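Local coordinates for four helix bundle protein (Bacteroides thetaiotaomicron VPI-5482, PDB 2RLD), which is of unknown function but binds calcium and belongs to the four-helix-bundle family of 23S rRNA-intervening sequence proteins, at residues C[17-22]-C[45-50]; C[33-38]-C[89-94]; C[51-56]-C[70-75]. All blocks are in the same frame, centred on the assembly; numbering follows the deposited sequence.

Contact 1 of 3, residues C[17-22]-C[45-50]. With EDO (1,2-ethanediol), chain S.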
# COMPACT_ATOMS: atom_id res chain seq x y z
N GLU C 17 -23.22 10.66 1.35
CA GLU C 17 -24.11 9.84 0.54
C GLU C 17 -23.31 9.11 -0.54
O GLU C 17 -23.53 7.92 -0.81
CB GLU C 17 -25.22 10.69 -0.08
CG GLU C 17 -26.22 11.25 0.95
CD GLU C 17 -26.89 10.19 1.82
OE1 GLU C 17 -27.28 9.11 1.33
OE2 GLU C 17 -27.01 10.46 3.03
N PHE C 18 -22.35 9.80 -1.14
CA PHE C 18 -21.55 9.20 -2.20
C PHE C 18 -20.67 8.06 -1.68
O PHE C 18 -20.56 7.02 -2.32
CB PHE C 18 -20.68 10.25 -2.88
CG PHE C 18 -19.96 9.73 -4.11
CD1 PHE C 18 -20.67 9.47 -5.28
CD2 PHE C 18 -18.60 9.52 -4.09
CE1 PHE C 18 -20.04 9.03 -6.41
CE2 PHE C 18 -17.94 9.06 -5.25
CZ PHE C 18 -18.66 8.83 -6.40
N ALA C 19 -20.04 8.27 -0.52
CA ALA C 19 -19.23 7.24 0.12
C ALA C 19 -20.06 5.96 0.27
O ALA C 19 -19.59 4.85 0.00
CB ALA C 19 -18.72 7.75 1.52
N VAL C 20 -21.33 6.11 0.65
CA VAL C 20 -22.19 4.94 0.84
C VAL C 20 -22.43 4.22 -0.53
O VAL C 20 -22.37 2.99 -0.63
CB VAL C 20 -23.52 5.34 1.48
CG1 VAL C 20 -24.52 4.17 1.40
CG2 VAL C 20 -23.34 5.85 2.97
N ARG C 21 -22.68 5.00 -1.56
CA ARG C 21 -22.84 4.43 -2.89
C ARG C 21 -21.55 3.71 -3.31
O ARG C 21 -21.60 2.63 -3.92
CB ARG C 21 -23.18 5.52 -3.90
CG ARG C 21 -24.54 6.18 -3.64
CD ARG C 21 -25.12 6.71 -4.96
NE ARG C 21 -25.55 5.64 -5.86
CZ ARG C 21 -25.88 5.83 -7.14
NH1 ARG C 21 -25.80 7.05 -7.69
NH2 ARG C 21 -26.24 4.80 -7.89
N ILE C 22 -20.39 4.29 -2.99
CA ILE C 22 -19.12 3.67 -3.31
C ILE C 22 -18.93 2.35 -2.56
O ILE C 22 -18.43 1.35 -3.12
CB ILE C 22 -17.96 4.67 -3.10
CG1 ILE C 22 -18.01 5.75 -4.18
CG2 ILE C 22 -16.59 3.91 -3.06
CD1 ILE C 22 -17.70 5.19 -5.60
N SER C 45 -10.57 5.85 -3.14
CA SER C 45 -10.69 7.20 -3.66
C SER C 45 -12.09 7.74 -3.41
O SER C 45 -12.23 8.87 -2.96
CB SER C 45 -10.28 7.29 -5.15
OG SER C 45 -11.16 6.62 -6.04
N GLY C 46 -13.11 6.91 -3.60
CA GLY C 46 -14.50 7.37 -3.53
C GLY C 46 -14.91 7.75 -2.11
O GLY C 46 -15.70 8.67 -1.91
N THR C 47 -14.41 7.02 -1.13
CA THR C 47 -14.72 7.32 0.27
C THR C 47 -13.82 8.40 0.85
O THR C 47 -14.19 9.09 1.83
CB THR C 47 -14.66 6.03 1.17
OG1 THR C 47 -13.34 5.50 1.13
CG2 THR C 47 -15.71 5.00 0.71
N SER C 48 -12.66 8.63 0.22
CA SER C 48 -11.70 9.63 0.68
C SER C 48 -12.15 11.06 0.36
O SER C 48 -11.68 12.02 0.98
CB SER C 48 -10.31 9.38 0.11
OG SER C 48 -9.74 8.16 0.61
N ILE C 49 -13.02 11.22 -0.64
CA ILE C 49 -13.60 12.54 -0.95
C ILE C 49 -14.21 13.12 0.35
O ILE C 49 -13.79 14.18 0.84
CB ILE C 49 -14.68 12.45 -2.06
CG1 ILE C 49 -14.12 11.81 -3.34
CG2 ILE C 49 -15.28 13.84 -2.40
CD1 ILE C 49 -15.21 11.49 -4.37
N GLY C 50 -15.13 12.37 0.97
CA GLY C 50 -15.80 12.85 2.21
C GLY C 50 -14.85 13.03 3.38
O GLY C 50 -14.99 13.96 4.18
C1 EDO S . -10.37 7.94 4.32
O1 EDO S . -9.78 8.75 3.29
C2 EDO S . -11.60 7.22 3.76
O2 EDO S . -11.24 6.34 2.68
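I22 and F18 lie against the bare backbone of G46, where helices 7-32 and 38-57 pack antiparallel in the core of a four-helix bundle (164° between the short segments, axes 8.1 Å apart). Glycine suits this place because a CB on G46 would point at helix 7-32 and collide with I22; without it, I22 CG1 settles 3.9 Å from G46 CA. The F18 ring turns its edge to the same residue, CD2 lying 3.7 Å from G46 O. With CG anti to the backbone N (chi1 -172°), the ring is carried inward, and its CE2 meets I49 CD1 at 3.8 Å, the two side chains crossing at a slant. The small residues A19 and T47 complete this dense part, their CA atoms 4.5 Å apart, and T47 CG2 faces helix 7-32, 4.0 Å from I22 CG2. I100 and I107 of helix 94-116 extend the oily core.

The looser, solvent-facing side begins at T47 OG1 and the partly exposed S48. T47 OG1 is bonded to L43 O of its own helix and, at 2.7 Å, to O2 of a bound ethanediol, probably from the crystallisation liquor; S48 OG accepts from ethanediol O1 at 2.7 Å. Y81 of the second subunit packs on A19 nearby. Elsewhere R21 forms a salt bridge with D103, a calcium-binding residue of this protein with no ion bound to it in this chain. The two segments thus meet by van der Waals packing, with the hydroxyls satisfied elsewhere, which implies that fit of shape rather than polar pairing sets their close spacing.

Contact 2 of 3, residues C[33-38]-C[89-94]; sequences QKEFVM and TEYITR
The backbones of Q33 and Y91 come within 6.9 Å, CA to CA, where two irregular connections meet: 33-38 leads from helix 7-32 into helix 38-57, while residues 89-94 begin with the Schellman motif that ends helix 62-88, E90 at C-prime. Q33 bridges them through its amide. Its NE2 donates to Y91 O at 2.8 Å, nearly straight at 170°; the acceptor lies in the plane of the glutamine amide, whereas the donor stands above the carbonyl plane of Y91. A bend at chi2 (-71°) folds the Q33 chain so that its amide arrives there while CB stays at the edge of the tyrosine ring.

Y91 supplies the broad surface of the contact. E35 CG lies over one ring face in a CH-pi contact, 3.9 Å from the Y91 centroid, with the carboxylate plane steeply inclined to the ring. The selenomethionine M38 comes in obliquely on the same side of the ring plane, its CE 3.5 Å from Y91 CD2. A flexible, apolar chain suits that place, as the ring's hydroxyl suits the wet end, where a water sits 2.8 Å from Y91 OH. E35 also serves its own turn: OE2 accepts from V37 N and, through its syn lone pair, from M38 N at 2.8 Å, a capping interaction at the start of helix 38-57 that probably helps hold the methylene group on the tyrosine.

K27 of the third subunit packs on Y91 and bonds to T89 O. The contact closes one end of the bundle: Y91 rests on L29 of helix 7-32 and L86 of helix 62-88, and M38 packs on W82 and L85.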
# COMPACT_ATOMS: atom_id res chain seq x y z
N GLN C 33 -19.08 -9.42 -9.36
CA GLN C 33 -18.18 -9.42 -10.52
C GLN C 33 -16.82 -10.08 -10.25
O GLN C 33 -16.05 -10.27 -11.18
CB GLN C 33 -17.96 -8.01 -11.07
CG GLN C 33 -19.22 -7.23 -11.38
CD GLN C 33 -19.97 -7.75 -12.60
OE1 GLN C 33 -20.36 -8.91 -12.64
NE2 GLN C 33 -20.17 -6.90 -13.59
N LYS C 34 -16.55 -10.46 -9.00
CA LYS C 34 -15.27 -11.07 -8.62
C LYS C 34 -14.07 -10.23 -9.07
O LYS C 34 -13.07 -10.77 -9.51
CB LYS C 34 -15.16 -12.50 -9.16
CG LYS C 34 -16.40 -13.33 -8.91
CD LYS C 34 -16.81 -13.35 -7.47
CE LYS C 34 -17.89 -14.41 -7.21
NZ LYS C 34 -18.43 -14.27 -5.84
N GLU C 35 -14.20 -8.91 -8.93
CA GLU C 35 -13.17 -7.94 -9.28
C GLU C 35 -12.61 -7.31 -8.02
O GLU C 35 -13.32 -6.67 -7.23
CB GLU C 35 -13.76 -6.89 -10.22
CG GLU C 35 -12.72 -6.14 -11.05
CD GLU C 35 -11.79 -5.24 -10.22
OE1 GLU C 35 -12.32 -4.45 -9.41
OE2 GLU C 35 -10.54 -5.35 -10.39
N PHE C 36 -11.30 -7.47 -7.84
CA PHE C 36 -10.65 -7.19 -6.57
C PHE C 36 -9.64 -6.06 -6.62
O PHE C 36 -9.25 -5.56 -5.59
CB PHE C 36 -9.96 -8.45 -6.08
CG PHE C 36 -10.90 -9.61 -5.90
CD1 PHE C 36 -11.85 -9.58 -4.91
CD2 PHE C 36 -10.84 -10.70 -6.73
CE1 PHE C 36 -12.73 -10.63 -4.74
CE2 PHE C 36 -11.72 -11.76 -6.56
CZ PHE C 36 -12.67 -11.71 -5.56
N VAL C 37 -9.23 -5.65 -7.81
CA VAL C 37 -8.12 -4.69 -7.95
C VAL C 37 -8.66 -3.27 -8.13
O VAL C 37 -8.41 -2.39 -7.30
CB VAL C 37 -7.18 -5.11 -9.14
CG1 VAL C 37 -6.15 -4.00 -9.45
CG2 VAL C 37 -6.45 -6.39 -8.81
N MSE C 38 -9.45 -3.04 -9.18
CA MSE C 38 -10.02 -1.74 -9.41
C MSE C 38 -10.99 -1.35 -8.28
O MSE C 38 -11.04 -0.20 -7.84
CB MSE C 38 -10.64 -1.67 -10.81
CG MSE C 38 -9.65 -2.02 -11.87
SE MSE C 38 -10.44 -1.84 -13.63
CE MSE C 38 -11.54 -3.54 -13.64
N THR C 89 -14.54 -1.38 -19.51
CA THR C 89 -14.24 -2.81 -19.44
C THR C 89 -15.45 -3.68 -19.00
O THR C 89 -15.27 -4.85 -18.70
CB THR C 89 -13.05 -3.05 -18.50
OG1 THR C 89 -13.32 -2.49 -17.21
CG2 THR C 89 -11.79 -2.42 -19.08
N GLU C 90 -16.65 -3.11 -19.00
CA GLU C 90 -17.90 -3.84 -18.84
C GLU C 90 -18.11 -4.45 -17.45
O GLU C 90 -18.92 -5.38 -17.28
CB GLU C 90 -18.07 -4.87 -19.96
CG GLU C 90 -18.02 -4.22 -21.38
CD GLU C 90 -18.05 -5.22 -22.52
OE1 GLU C 90 -18.43 -6.38 -22.31
OE2 GLU C 90 -17.69 -4.82 -23.64
N TYR C 91 -17.41 -3.90 -16.46
CA TYR C 91 -17.66 -4.27 -15.06
C TYR C 91 -18.92 -3.63 -14.48
O TYR C 91 -19.50 -4.17 -13.54
CB TYR C 91 -16.43 -3.99 -14.18
CG TYR C 91 -15.42 -5.08 -14.35
CD1 TYR C 91 -15.52 -6.26 -13.61
CD2 TYR C 91 -14.37 -4.94 -15.24
CE1 TYR C 91 -14.59 -7.31 -13.79
CE2 TYR C 91 -13.44 -5.98 -15.44
CZ TYR C 91 -13.55 -7.15 -14.70
OH TYR C 91 -12.60 -8.14 -14.87
N ILE C 92 -19.33 -2.50 -15.02
CA ILE C 92 -20.60 -1.87 -14.64
C ILE C 92 -21.38 -1.51 -15.91
O ILE C 92 -20.78 -1.32 -17.00
CB ILE C 92 -20.40 -0.60 -13.78
CG1 ILE C 92 -19.54 0.45 -14.53
CG2 ILE C 92 -19.83 -0.97 -12.37
CD1 ILE C 92 -19.44 1.76 -13.78
N THR C 93 -22.71 -1.43 -15.77
CA THR C 93 -23.58 -1.08 -16.89
C THR C 93 -23.53 0.42 -17.14
O THR C 93 -23.07 1.17 -16.29
CB THR C 93 -25.06 -1.47 -16.59
OG1 THR C 93 -25.54 -0.70 -15.48
CG2 THR C 93 -25.18 -2.94 -16.24
N ARG C 94 -24.04 0.86 -18.28
CA ARG C 94 -24.09 2.29 -18.57
C ARG C 94 -24.97 3.00 -17.55
O ARG C 94 -24.67 4.11 -17.14
CB ARG C 94 -24.59 2.54 -20.01
CG ARG C 94 -24.89 4.00 -20.35
CD ARG C 94 -23.69 4.93 -20.26
NE ARG C 94 -22.64 4.64 -21.24
CZ ARG C 94 -21.61 5.45 -21.51
NH1 ARG C 94 -21.48 6.62 -20.89
NH2 ARG C 94 -20.71 5.09 -22.41
O HOH W 1 -12.08 -9.79 -12.63

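Contact 3 of 3, residues C[51-56]-C[70-75]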
# COMPACT_ATOMS: atom_id res chain seq x y z
N ALA C 51 -13.87 12.13 3.49
CA ALA C 51 -12.91 12.19 4.58
C ALA C 51 -12.09 13.51 4.52
O ALA C 51 -11.83 14.14 5.54
CB ALA C 51 -11.99 10.97 4.56
N ASN C 52 -11.69 13.92 3.34
CA ASN C 52 -10.96 15.16 3.20
C ASN C 52 -11.82 16.38 3.41
O ASN C 52 -11.34 17.39 3.94
CB ASN C 52 -10.27 15.24 1.84
CG ASN C 52 -8.99 14.43 1.83
OD1 ASN C 52 -7.97 14.91 2.33
ND2 ASN C 52 -9.04 13.21 1.29
N ILE C 53 -13.09 16.30 3.01
CA ILE C 53 -14.02 17.40 3.25
C ILE C 53 -14.16 17.57 4.76
O ILE C 53 -14.16 18.70 5.27
CB ILE C 53 -15.39 17.18 2.58
CG1 ILE C 53 -15.21 17.21 1.04
CG2 ILE C 53 -16.37 18.27 3.01
CD1 ILE C 53 -16.41 16.72 0.20
N ARG C 54 -14.24 16.46 5.48
CA ARG C 54 -14.27 16.48 6.94
C ARG C 54 -13.00 17.10 7.54
O ARG C 54 -13.08 17.84 8.55
CB ARG C 54 -14.49 15.07 7.51
CG ARG C 54 -14.80 15.07 9.00
CD ARG C 54 -15.02 13.67 9.55
NE ARG C 54 -15.71 13.73 10.83
CZ ARG C 54 -15.13 13.91 12.01
NH1 ARG C 54 -13.82 14.02 12.12
NH2 ARG C 54 -15.89 13.97 13.10
N GLU C 55 -11.83 16.82 6.96
CA GLU C 55 -10.61 17.48 7.42
C GLU C 55 -10.69 18.97 7.14
O GLU C 55 -10.30 19.78 8.00
CB GLU C 55 -9.35 16.92 6.76
CG GLU C 55 -8.89 15.59 7.33
CD GLU C 55 -7.47 15.21 6.92
OE1 GLU C 55 -6.74 16.05 6.33
OE2 GLU C 55 -7.06 14.05 7.21
N ALA C 56 -11.18 19.34 5.95
CA ALA C 56 -11.33 20.75 5.57
C ALA C 56 -12.14 21.53 6.60
O ALA C 56 -11.76 22.65 7.01
CB ALA C 56 -11.99 20.88 4.19
N ASN C 70 -9.03 20.76 -2.06
CA ASN C 70 -8.32 20.39 -3.28
C ASN C 70 -7.94 18.93 -3.29
O ASN C 70 -7.98 18.29 -4.35
CB ASN C 70 -7.06 21.24 -3.45
CG ASN C 70 -6.40 21.05 -4.82
OD1 ASN C 70 -5.31 20.49 -4.92
ND2 ASN C 70 -7.07 21.52 -5.88
N ILE C 71 -7.58 18.38 -2.12
CA ILE C 71 -7.36 16.93 -2.02
C ILE C 71 -8.68 16.15 -2.24
O ILE C 71 -8.68 15.13 -2.93
CB ILE C 71 -6.76 16.51 -0.66
CG1 ILE C 71 -5.42 17.21 -0.42
CG2 ILE C 71 -6.54 14.98 -0.61
CD1 ILE C 71 -4.90 17.02 1.02
N ALA C 72 -9.80 16.66 -1.72
CA ALA C 72 -11.12 16.05 -2.01
C ALA C 72 -11.40 16.03 -3.52
O ALA C 72 -11.86 15.03 -4.08
CB ALA C 72 -12.24 16.82 -1.28
N LEU C 73 -11.09 17.15 -4.18
CA LEU C 73 -11.27 17.23 -5.62
C LEU C 73 -10.40 16.21 -6.39
O LEU C 73 -10.81 15.64 -7.40
CB LEU C 73 -10.94 18.64 -6.09
CG LEU C 73 -11.12 18.91 -7.58
CD1 LEU C 73 -12.52 18.50 -8.04
CD2 LEU C 73 -10.82 20.39 -7.84
N LYS C 74 -9.18 16.01 -5.89
CA LYS C 74 -8.27 15.04 -6.47
C LYS C 74 -8.88 13.66 -6.41
O LYS C 74 -8.84 12.88 -7.38
CB LYS C 74 -6.97 15.02 -5.69
CG LYS C 74 -5.92 14.04 -6.21
CD LYS C 74 -4.60 14.19 -5.46
CE LYS C 74 -4.66 13.63 -4.01
NZ LYS C 74 -4.57 12.13 -4.03
N GLU C 75 -9.41 13.36 -5.24
CA GLU C 75 -10.02 12.05 -4.99
C GLU C 75 -11.27 11.85 -5.86
O GLU C 75 -11.51 10.76 -6.40
CB GLU C 75 -10.32 11.89 -3.49
CG GLU C 75 -9.09 11.88 -2.57
CD GLU C 75 -8.19 10.65 -2.71
OE1 GLU C 75 -8.40 9.80 -3.60
OE2 GLU C 75 -7.27 10.52 -1.87
O HOH W 2 -6.87 11.45 0.78
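N52 ND2 is gripped by two acceptors: S48 O, one turn back in its own helix, and a water 2.8 Å away that in turn donates to E75 OE2, also at 2.8 Å. The water thus joins helix 38-57 to helix 62-88, whose segments 51-56 and 70-75 run antiparallel (173°), axes 8.4 Å apart. An amide suits this partly exposed seam, since its NH2 serves both acceptors while the rest of the group packs on I71. There N52 OD1 lies 3.3 Å from I71 CG2, the two side chains crossing at about a right angle; chi1 at -80° swings the amide toward I71 and the water. Losing the amide to an alanine here would probably leave the water without its link to helix 38-57 and open a gap beside I71. On the outer side R54 forms salt bridges with E80 and E84 of the second subunit.

Deeper in, A72 is small enough to let the helices close, N52 CB standing 4.0 Å from A72 CB. I53 CG1 comes to 3.8 Å from A72 CB. L111 of helix 94-116 covers both I53 and A72, and I53 also reaches V11 and S15 of helix 7-32, joining this seam to the four-helix core.

Overall arrangement
The contacts sample an up-and-down bundle of four helices. Contact 1 joins helices 7-32 and 38-57 about 5 Å from the chain's centre. Contact 3 follows it, pairing helix 38-57 with 62-88; their centres are 11 Å apart, and they touch where S45, S48 and I49 meet E75 and A72. Contact 2 ties the two connections at one end, its centre 17 Å from that of contact 1 and 25 Å from that of contact 3, which is nested within its loop. Because 33-38 lies between the segments of contact 1, contacts 1 and 2 interlock along the chain. Helix 38-57 is thus held along its length, while contacts 1 and 3 reach the second subunit, and 2 and 3 the third.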